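Local coordinates for regulatory protein E2 (Bovine papillomavirus type 1, PDB 2JEX) that probably regulates viral transcription and, together with the E1 protein, the initiation of viral DNA replication, represented here by its N-terminal transactivation domain, at residues Asp89-Thr97 against Lys107-Arg115; Ser126-Tyr134 against Tyr170-Ser181. The protein carries 1 engineered substitution. All coordinates share one frame; numbering follows the deposited sequence.

Contact 1: residues Asp89-Thr97 against Lys107-Arg115; sequences DEPWSLLDT and KRCFKKGAR
Lys112 reaches from its strand to the loop 89-97, and its ammonium group carries most of the polar chemistry. Lys112 NZ donates to the carbonyl O of Pro91 at 2.6 Å, from a position tilted 34° from the carbonyl plane. It also forms a salt bridge with Glu90, whose OE2 lies 3.1 Å from Lys112 NZ and accepts through its anti lone pair.

The same chain lies over one face of the Trp92 indole. Lys112 NZ sits 3.7 Å from the centroid of the Trp92 five-membered ring in a cation-pi contact, while Lys112 CE stands 4.0 Å from the centroid of the six-membered ring, almost on its normal, as a CH-pi contact. A bend at chi3 (-77°) turns the end of the lysine chain along the indole. Together these contacts tie the loop between helices 62-83 and 99-103 to strand 110-120, an inner strand of the transactivation domain's antiparallel sheet, where the sheet meets the helices.

Apolar packing continues beside the lysine: Trp92 CZ3 touches Phe110 CB at 3.8 Å, the two side chains crossing at about a right angle. Phe110 also packs on Met75, Leu79 and Leu82 of helix 62-83.

Asp96 lies across the aliphatic part of Lys112, Asp96 OD1 being 3.5 Å from Lys112 CG. Ser93 N and OG both donate to Asp96 OD2 from one face of the carboxylate, fixing its rotation; Asp96 N in turn donates to Ser93 OG, an ST motif. Asp96 OD1 is in a salt bridge with Arg101.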
loop_
_atom_site.group_PDB
_atom_site.type_symbol
_atom_site.label_atom_id
_atom_site.label_comp_id
_atom_site.label_asym_id
_atom_site.label_seq_id
_atom_site.Cartn_x
_atom_site.Cartn_y
_atom_site.Cartn_z
ATOM N N ASP A 89 -6.287 15.244 -8.632
ATOM C CA ASP A 89 -7.171 15.227 -9.809
ATOM C C ASP A 89 -7.301 13.847 -10.460
ATOM O O ASP A 89 -8.345 13.515 -11.033
ATOM C CB ASP A 89 -6.654 16.214 -10.871
ATOM C CG ASP A 89 -7.126 17.646 -10.647
ATOM O OD1 ASP A 89 -7.531 17.993 -9.514
ATOM O OD2 ASP A 89 -7.087 18.431 -11.625
ATOM N N GLU A 90 -6.220 13.070 -10.385
ATOM C CA GLU A 90 -6.111 11.749 -11.008
ATOM C C GLU A 90 -7.199 10.777 -10.530
ATOM O O GLU A 90 -7.793 10.990 -9.472
ATOM C CB GLU A 90 -4.727 11.157 -10.705
ATOM C CG GLU A 90 -3.549 12.044 -11.107
ATOM C CD GLU A 90 -2.201 11.436 -10.756
ATOM O OE1 GLU A 90 -1.179 12.160 -10.857
ATOM O OE2 GLU A 90 -2.156 10.238 -10.382
ATOM N N PRO A 91 -7.467 9.709 -11.307
ATOM C CA PRO A 91 -8.399 8.692 -10.821
ATOM C C PRO A 91 -7.745 7.790 -9.775
ATOM O O PRO A 91 -6.621 7.333 -9.970
ATOM C CB PRO A 91 -8.744 7.883 -12.080
ATOM C CG PRO A 91 -8.051 8.568 -13.228
ATOM C CD PRO A 91 -6.950 9.377 -12.646
ATOM N N TRP A 92 -8.449 7.551 -8.675
ATOM C CA TRP A 92 -7.967 6.704 -7.591
ATOM C C TRP A 92 -9.041 5.701 -7.245
ATOM O O TRP A 92 -10.156 6.076 -6.904
ATOM C CB TRP A 92 -7.639 7.539 -6.346
ATOM C CG TRP A 92 -6.431 8.391 -6.509
ATOM C CD1 TRP A 92 -6.384 9.671 -6.991
ATOM C CD2 TRP A 92 -5.083 8.029 -6.202
ATOM N NE1 TRP A 92 -5.090 10.127 -7.001
ATOM C CE2 TRP A 92 -4.268 9.138 -6.528
ATOM C CE3 TRP A 92 -4.479 6.869 -5.688
ATOM C CZ2 TRP A 92 -2.878 9.125 -6.351
ATOM C CZ3 TRP A 92 -3.093 6.856 -5.513
ATOM C CH2 TRP A 92 -2.312 7.979 -5.843
ATOM N N SER A 93 -8.708 4.424 -7.327
ATOM C CA SER A 93 -9.650 3.384 -6.948
ATOM C C SER A 93 -9.518 3.012 -5.465
ATOM O O SER A 93 -8.663 3.541 -4.731
ATOM C CB SER A 93 -9.451 2.154 -7.827
ATOM O OG SER A 93 -8.205 1.562 -7.534
ATOM N N LEU A 94 -10.389 2.105 -5.034
ATOM C CA LEU A 94 -10.313 1.536 -3.699
ATOM C C LEU A 94 -8.959 0.862 -3.462
ATOM O O LEU A 94 -8.314 1.108 -2.447
ATOM C CB LEU A 94 -11.466 0.551 -3.477
ATOM C CG LEU A 94 -12.859 1.168 -3.296
ATOM C CD1 LEU A 94 -13.914 0.084 -3.362
ATOM C CD2 LEU A 94 -12.961 1.928 -1.982
ATOM N N LEU A 95 -8.515 0.051 -4.413
ATOM C CA LEU A 95 -7.251 -0.662 -4.268
ATOM C C LEU A 95 -6.018 0.240 -4.284
ATOM O O LEU A 95 -5.050 -0.035 -3.566
ATOM C CB LEU A 95 -7.128 -1.771 -5.309
ATOM C CG LEU A 95 -8.001 -2.999 -5.010
ATOM C CD1 LEU A 95 -7.872 -4.015 -6.120
ATOM C CD2 LEU A 95 -7.669 -3.629 -3.647
ATOM N N ASP A 96 -6.052 1.309 -5.083
ATOM C CA ASP A 96 -4.941 2.268 -5.130
ATOM C C ASP A 96 -4.750 2.915 -3.766
ATOM O O ASP A 96 -3.642 3.288 -3.391
ATOM C CB ASP A 96 -5.188 3.370 -6.168
ATOM C CG ASP A 96 -5.435 2.831 -7.563
ATOM O OD1 ASP A 96 -4.739 1.880 -7.980
ATOM O OD2 ASP A 96 -6.326 3.375 -8.248
ATOM N N THR A 97 -5.848 3.033 -3.029
ATOM C CA THR A 97 -5.858 3.729 -1.751
ATOM C C THR A 97 -6.105 2.759 -0.588
ATOM O O THR A 97 -6.646 3.145 0.455
ATOM C CB THR A 97 -6.908 4.855 -1.762
ATOM O OG1 THR A 97 -8.165 4.329 -2.210
ATOM C CG2 THR A 97 -6.484 5.976 -2.699
ATOM N N LYS A 107 7.569 0.878 1.240
ATOM C CA LYS A 107 6.557 1.115 2.273
ATOM C C LYS A 107 6.188 2.586 2.474
ATOM O O LYS A 107 7.027 3.476 2.314
ATOM C CB LYS A 107 7.014 0.528 3.615
ATOM C CG LYS A 107 7.121 -0.984 3.642
ATOM C CD LYS A 107 7.383 -1.496 5.066
ATOM C CE LYS A 107 7.711 -2.993 5.037
ATOM N NZ LYS A 107 8.239 -3.462 6.351
ATOM N N ARG A 108 4.930 2.815 2.859
ATOM C CA ARG A 108 4.389 4.151 3.137
ATOM C C ARG A 108 4.346 5.088 1.922
ATOM O O ARG A 108 4.752 6.246 2.006
ATOM C CB ARG A 108 5.104 4.820 4.325
ATOM C CG ARG A 108 4.910 4.115 5.654
ATOM C CD ARG A 108 4.992 5.084 6.822
ATOM N NE ARG A 108 4.104 4.724 7.933
ATOM C CZ ARG A 108 3.872 3.485 8.377
ATOM N NH1 ARG A 108 4.478 2.434 7.830
ATOM N NH2 ARG A 108 3.039 3.298 9.390
ATOM N N CYS A 109 3.841 4.575 0.802
ATOM C CA CYS A 109 3.539 5.392 -0.374
ATOM C C CYS A 109 2.405 4.769 -1.185
ATOM O O CYS A 109 2.243 3.544 -1.216
ATOM C CB CYS A 109 4.788 5.638 -1.251
ATOM S SG CYS A 109 5.434 4.224 -2.209
ATOM N N PHE A 110 1.616 5.619 -1.838
ATOM C CA PHE A 110 0.527 5.141 -2.674
ATOM C C PHE A 110 1.056 4.764 -4.056
ATOM O O PHE A 110 2.061 5.314 -4.522
ATOM C CB PHE A 110 -0.616 6.162 -2.723
ATOM C CG PHE A 110 -1.157 6.522 -1.357
ATOM C CD1 PHE A 110 -0.814 7.732 -0.753
ATOM C CD2 PHE A 110 -1.982 5.638 -0.661
ATOM C CE1 PHE A 110 -1.293 8.061 0.512
ATOM C CE2 PHE A 110 -2.473 5.963 0.613
ATOM C CZ PHE A 110 -2.129 7.172 1.203
ATOM N N LYS A 111 0.403 3.792 -4.690
ATOM C CA LYS A 111 0.961 3.156 -5.884
ATOM C C LYS A 111 -0.097 2.811 -6.919
ATOM O O LYS A 111 -1.123 2.221 -6.588
ATOM C CB LYS A 111 1.733 1.880 -5.516
ATOM C CG LYS A 111 2.580 1.960 -4.259
ATOM C CD LYS A 111 3.485 0.752 -4.151
ATOM C CE LYS A 111 3.811 0.374 -2.729
ATOM N NZ LYS A 111 3.940 1.508 -1.766
ATOM N N LYS A 112 0.162 3.177 -8.174
ATOM C CA LYS A 112 -0.683 2.761 -9.299
ATOM C C LYS A 112 0.165 2.176 -10.437
ATOM O O LYS A 112 1.352 2.490 -10.562
ATOM C CB LYS A 112 -1.542 3.924 -9.803
ATOM C CG LYS A 112 -2.504 4.508 -8.753
ATOM C CD LYS A 112 -3.569 5.401 -9.368
ATOM C CE LYS A 112 -3.003 6.763 -9.718
ATOM N NZ LYS A 112 -4.063 7.803 -9.881
ATOM N N GLY A 113 -0.451 1.323 -11.253
ATOM C CA GLY A 113 0.222 0.729 -12.409
ATOM C C GLY A 113 1.030 -0.503 -12.040
ATOM O O GLY A 113 2.257 -0.461 -12.002
ATOM N N ALA A 114 0.330 -1.598 -11.758
ATOM C CA ALA A 114 0.967 -2.835 -11.311
ATOM C C ALA A 114 1.436 -3.663 -12.494
ATOM O O ALA A 114 0.750 -3.743 -13.529
ATOM C CB ALA A 114 0.006 -3.654 -10.445
ATOM N N ARG A 115 2.608 -4.269 -12.337
ATOM C CA ARG A 115 3.072 -5.284 -13.277
ATOM C C ARG A 115 3.940 -6.316 -12.581
ATOM O O ARG A 115 4.482 -6.064 -11.504
ATOM C CB ARG A 115 3.811 -4.662 -14.466
ATOM C CG ARG A 115 5.190 -4.161 -14.144
ATOM C CD ARG A 115 5.701 -3.324 -15.281
ATOM N NE ARG A 115 7.073 -2.898 -15.041
ATOM C CZ ARG A 115 7.416 -1.771 -14.426
ATOM N NH1 ARG A 115 6.487 -0.937 -13.961
ATOM N NH2 ARG A 115 8.698 -1.477 -14.274
#

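Contact 2: residues Ser126-Tyr134 against Tyr170-Ser181; sequences SNTNWYTVY and YSAFGDEAARFS. Engineered in segment 170-181: Ala172 (natural residue Arg).
The Tyr131 ring has Phe173 CE1 over one face, 4.0 Å above the plane and offset toward the rim, and Glu176 OE2 at its edge. The two aromatic rings meet obliquely, with centroids 5.6 Å apart and planes at 55°. Tyr131 OH donates to Glu176 OE2 at 2.9 Å, approaching on the anti side of a carboxylate turned nearly perpendicular to the ring. A bend at chi2 (-58°) turns the Glu176 carboxylate back to the hydroxyl, and Glu176 CG itself lies 3.3 Å from Tyr131 OH.

The Phe180 ring has Arg179 CB over the centre of one face and Glu176 OE2 in plane at its edge; the Asn129 side chain approaches its CE1 obliquely. At the other end, Tyr170 OH comes 4.1 Å from Val133 CG1. A water in the plane of the Tyr170 ring links that hydroxyl to the backbone, donating to Thr132 O at 2.9 Å.

The short helix 173-180 packs on the transactivation domain's antiparallel sheet, running roughly antiparallel to strand 128-134 (144° between directions), with axes 10.5 Å apart at closest. The strand lies between 110-120 and 145-152, and Tyr131 also touches Val119 of the former. Phe173 also packs on Leu157 of strand 157-161 and on Tyr186 and Val188 of strand 186-189.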
loop_
_atom_site.group_PDB
_atom_site.type_symbol
_atom_site.label_atom_id
_atom_site.label_comp_id
_atom_site.label_asym_id
_atom_site.label_seq_id
_atom_site.Cartn_x
_atom_site.Cartn_y
_atom_site.Cartn_z
ATOM N N SER A 126 12.333 -23.741 -13.766
ATOM C CA SER A 126 11.483 -24.168 -12.655
ATOM C C SER A 126 11.926 -23.521 -11.343
ATOM O O SER A 126 11.240 -23.652 -10.336
ATOM C CB SER A 126 11.474 -25.698 -12.521
ATOM O OG SER A 126 12.742 -26.173 -12.084
ATOM N N ASN A 127 13.073 -22.842 -11.351
ATOM C CA ASN A 127 13.541 -22.084 -10.179
ATOM C C ASN A 127 13.323 -20.582 -10.387
ATOM O O ASN A 127 14.200 -19.851 -10.866
ATOM C CB ASN A 127 15.004 -22.411 -9.843
ATOM C CG ASN A 127 15.446 -21.873 -8.480
ATOM O OD1 ASN A 127 16.635 -21.891 -8.159
ATOM N ND2 ASN A 127 14.499 -21.388 -7.680
ATOM N N THR A 128 12.140 -20.149 -9.966
ATOM C CA THR A 128 11.531 -18.896 -10.371
ATOM C C THR A 128 10.877 -18.194 -9.173
ATOM O O THR A 128 10.510 -18.840 -8.184
ATOM C CB THR A 128 10.511 -19.194 -11.510
ATOM O OG1 THR A 128 11.174 -19.080 -12.782
ATOM C CG2 THR A 128 9.342 -18.283 -11.489
ATOM N N ASN A 129 10.776 -16.867 -9.248
ATOM C CA ASN A 129 9.974 -16.089 -8.313
ATOM C C ASN A 129 9.477 -14.828 -8.993
ATOM O O ASN A 129 10.079 -14.361 -9.956
ATOM C CB ASN A 129 10.764 -15.740 -7.053
ATOM C CG ASN A 129 9.880 -15.662 -5.802
ATOM O OD1 ASN A 129 10.330 -15.213 -4.756
ATOM N ND2 ASN A 129 8.625 -16.096 -5.912
ATOM N N TRP A 130 8.352 -14.298 -8.521
ATOM C CA TRP A 130 7.768 -13.128 -9.152
ATOM C C TRP A 130 7.431 -12.011 -8.170
ATOM O O TRP A 130 7.126 -12.262 -7.014
ATOM C CB TRP A 130 6.598 -13.499 -10.086
ATOM C CG TRP A 130 5.569 -14.460 -9.544
ATOM C CD1 TRP A 130 4.743 -14.255 -8.485
ATOM C CD2 TRP A 130 5.232 -15.758 -10.068
ATOM N NE1 TRP A 130 3.930 -15.348 -8.297
ATOM C CE2 TRP A 130 4.212 -16.285 -9.253
ATOM C CE3 TRP A 130 5.709 -16.532 -11.138
ATOM C CZ2 TRP A 130 3.638 -17.550 -9.478
ATOM C CZ3 TRP A 130 5.141 -17.802 -11.361
ATOM C CH2 TRP A 130 4.111 -18.289 -10.532
ATOM N N TYR A 131 7.559 -10.772 -8.642
ATOM C CA TYR A 131 7.442 -9.561 -7.818
ATOM C C TYR A 131 6.526 -8.562 -8.510
ATOM O O TYR A 131 6.652 -8.319 -9.714
ATOM C CB TYR A 131 8.829 -8.934 -7.592
ATOM C CG TYR A 131 9.859 -9.933 -7.088
ATOM C CD1 TYR A 131 10.537 -10.775 -7.968
ATOM C CD2 TYR A 131 10.126 -10.057 -5.726
ATOM C CE1 TYR A 131 11.452 -11.715 -7.504
ATOM C CE2 TYR A 131 11.043 -10.983 -5.260
ATOM C CZ TYR A 131 11.703 -11.807 -6.158
ATOM O OH TYR A 131 12.612 -12.723 -5.694
ATOM N N THR A 132 5.599 -7.986 -7.750
ATOM C CA THR A 132 4.689 -6.968 -8.271
ATOM C C THR A 132 5.333 -5.601 -8.110
ATOM O O THR A 132 5.675 -5.197 -6.996
ATOM C CB THR A 132 3.329 -7.016 -7.562
ATOM O OG1 THR A 132 2.772 -8.325 -7.718
ATOM C CG2 THR A 132 2.358 -5.980 -8.145
ATOM N N VAL A 133 5.523 -4.915 -9.237
ATOM C CA VAL A 133 6.133 -3.585 -9.264
ATOM C C VAL A 133 5.121 -2.559 -9.777
ATOM O O VAL A 133 4.335 -2.847 -10.676
ATOM C CB VAL A 133 7.425 -3.574 -10.122
ATOM C CG1 VAL A 133 8.108 -2.204 -10.097
ATOM C CG2 VAL A 133 8.388 -4.624 -9.607
ATOM N N TYR A 134 5.141 -1.369 -9.187
ATOM C CA TYR A 134 4.213 -0.297 -9.550
ATOM C C TYR A 134 4.932 0.805 -10.318
ATOM O O TYR A 134 5.966 1.300 -9.876
ATOM C CB TYR A 134 3.485 0.237 -8.302
ATOM C CG TYR A 134 2.560 -0.802 -7.700
ATOM C CD1 TYR A 134 2.996 -1.660 -6.685
ATOM C CD2 TYR A 134 1.262 -0.956 -8.175
ATOM C CE1 TYR A 134 2.154 -2.633 -6.145
ATOM C CE2 TYR A 134 0.415 -1.928 -7.646
ATOM C CZ TYR A 134 0.868 -2.766 -6.641
ATOM O OH TYR A 134 0.018 -3.727 -6.130
ATOM N N TYR A 170 15.086 -0.514 -3.246
ATOM C CA TYR A 170 14.366 -0.946 -2.047
ATOM C C TYR A 170 14.407 -2.466 -1.897
ATOM O O TYR A 170 14.109 -3.005 -0.833
ATOM C CB TYR A 170 12.930 -0.401 -2.019
ATOM C CG TYR A 170 12.004 -0.853 -3.137
ATOM C CD1 TYR A 170 11.243 -2.019 -3.011
ATOM C CD2 TYR A 170 11.850 -0.087 -4.297
ATOM C CE1 TYR A 170 10.376 -2.427 -4.022
ATOM C CE2 TYR A 170 10.988 -0.487 -5.321
ATOM C CZ TYR A 170 10.255 -1.654 -5.171
ATOM O OH TYR A 170 9.400 -2.057 -6.163
ATOM N N SER A 171 14.790 -3.141 -2.974
ATOM C CA SER A 171 14.973 -4.581 -2.971
ATOM C C SER A 171 16.273 -4.904 -3.697
ATOM O O SER A 171 16.675 -4.189 -4.627
ATOM C CB SER A 171 13.792 -5.250 -3.663
ATOM O OG SER A 171 13.623 -6.590 -3.241
ATOM N N ALA A 172 16.957 -5.950 -3.250
ATOM C CA ALA A 172 18.173 -6.402 -3.911
ATOM C C ALA A 172 17.990 -7.843 -4.356
ATOM O O ALA A 172 17.685 -8.708 -3.539
ATOM C CB ALA A 172 19.361 -6.283 -2.970
ATOM N N PHE A 173 18.182 -8.106 -5.643
ATOM C CA PHE A 173 18.021 -9.471 -6.150
ATOM C C PHE A 173 19.114 -10.436 -5.672
ATOM O O PHE A 173 18.912 -11.652 -5.639
ATOM C CB PHE A 173 17.881 -9.496 -7.679
ATOM C CG PHE A 173 16.578 -8.938 -8.184
ATOM C CD1 PHE A 173 15.372 -9.248 -7.551
ATOM C CD2 PHE A 173 16.552 -8.113 -9.301
ATOM C CE1 PHE A 173 14.162 -8.731 -8.019
ATOM C CE2 PHE A 173 15.356 -7.595 -9.775
ATOM C CZ PHE A 173 14.155 -7.911 -9.129
ATOM N N GLY A 174 20.262 -9.889 -5.289
ATOM C CA GLY A 174 21.338 -10.685 -4.725
ATOM C C GLY A 174 20.954 -11.280 -3.390
ATOM O O GLY A 174 21.426 -12.358 -3.038
ATOM N N ASP A 175 20.104 -10.571 -2.646
ATOM C CA ASP A 175 19.535 -11.094 -1.404
ATOM C C ASP A 175 18.485 -12.177 -1.692
ATOM O O ASP A 175 18.318 -13.104 -0.905
ATOM C CB ASP A 175 18.931 -9.970 -0.540
ATOM C CG ASP A 175 19.995 -9.019 0.061
ATOM O OD1 ASP A 175 19.711 -7.802 0.134
ATOM O OD2 ASP A 175 21.097 -9.466 0.470
ATOM N N GLU A 176 17.775 -12.055 -2.814
ATOM C CA GLU A 176 16.805 -13.074 -3.238
ATOM C C GLU A 176 17.497 -14.359 -3.697
ATOM O O GLU A 176 17.083 -15.458 -3.324
ATOM C CB GLU A 176 15.885 -12.531 -4.329
ATOM C CG GLU A 176 14.993 -11.370 -3.872
ATOM C CD GLU A 176 14.096 -11.718 -2.676
ATOM O OE1 GLU A 176 14.341 -11.177 -1.573
ATOM O OE2 GLU A 176 13.157 -12.527 -2.828
ATOM N N ALA A 177 18.571 -14.209 -4.478
ATOM C CA ALA A 177 19.350 -15.340 -4.969
ATOM C C ALA A 177 20.102 -16.081 -3.848
ATOM O O ALA A 177 20.427 -17.263 -3.980
ATOM C CB ALA A 177 20.318 -14.880 -6.059
ATOM N N ALA A 178 20.384 -15.380 -2.755
ATOM C CA ALA A 178 21.020 -15.982 -1.580
ATOM C C ALA A 178 20.048 -16.939 -0.882
ATOM O O ALA A 178 20.461 -17.811 -0.111
ATOM C CB ALA A 178 21.467 -14.905 -0.624
ATOM N N ARG A 179 18.756 -16.756 -1.149
ATOM C CA ARG A 179 17.718 -17.624 -0.605
ATOM C C ARG A 179 17.342 -18.739 -1.578
ATOM O O ARG A 179 17.189 -19.895 -1.161
ATOM C CB ARG A 179 16.456 -16.828 -0.246
ATOM C CG ARG A 179 16.648 -15.709 0.773
ATOM C CD ARG A 179 15.308 -15.046 1.111
ATOM N NE ARG A 179 14.445 -15.940 1.892
ATOM C CZ ARG A 179 13.160 -15.723 2.171
ATOM N NH1 ARG A 179 12.538 -14.630 1.732
ATOM N NH2 ARG A 179 12.492 -16.617 2.895
ATOM N N PHE A 180 17.205 -18.391 -2.864
ATOM C CA PHE A 180 16.493 -19.243 -3.826
ATOM C C PHE A 180 17.372 -19.865 -4.912
ATOM O O PHE A 180 16.882 -20.635 -5.745
ATOM C CB PHE A 180 15.333 -18.466 -4.464
ATOM C CG PHE A 180 14.414 -17.796 -3.467
ATOM C CD1 PHE A 180 14.116 -16.449 -3.580
ATOM C CD2 PHE A 180 13.858 -18.514 -2.406
ATOM C CE1 PHE A 180 13.272 -15.826 -2.679
ATOM C CE2 PHE A 180 13.012 -17.904 -1.491
ATOM C CZ PHE A 180 12.715 -16.550 -1.630
ATOM N N SER A 181 18.655 -19.520 -4.914
ATOM C CA SER A 181 19.591 -20.084 -5.874
ATOM C C SER A 181 20.726 -20.855 -5.203
ATOM O O SER A 181 21.035 -20.658 -4.027
ATOM C CB SER A 181 20.177 -19.008 -6.804
ATOM O OG SER A 181 21.328 -18.406 -6.234
HETATM O O HOH W 1 7.966 -4.161 -5.623
#

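Overall arrangement
Contacts 1 and 2 involve adjacent antiparallel strands of one sheet, 110-120 and 128-140, with centres 23 Å apart. They meet where Arg115 O lies 2.7 Å from Val133 N, a probable backbone hydrogen bond, and where Tyr134 packs on Lys111 and Ala114. Contact 1 lies nearer the middle of the chain, where the sheet meets the loop between helices; half its touching residues are buried, and one lysine combines charge, carbonyl and indole contacts. Contact 2, about 20 Å from the chain centre, has fewer buried residues. It sets a short helix against the sheet through oblique aromatic packing, a tyrosine-carboxylate bond and a bridging water.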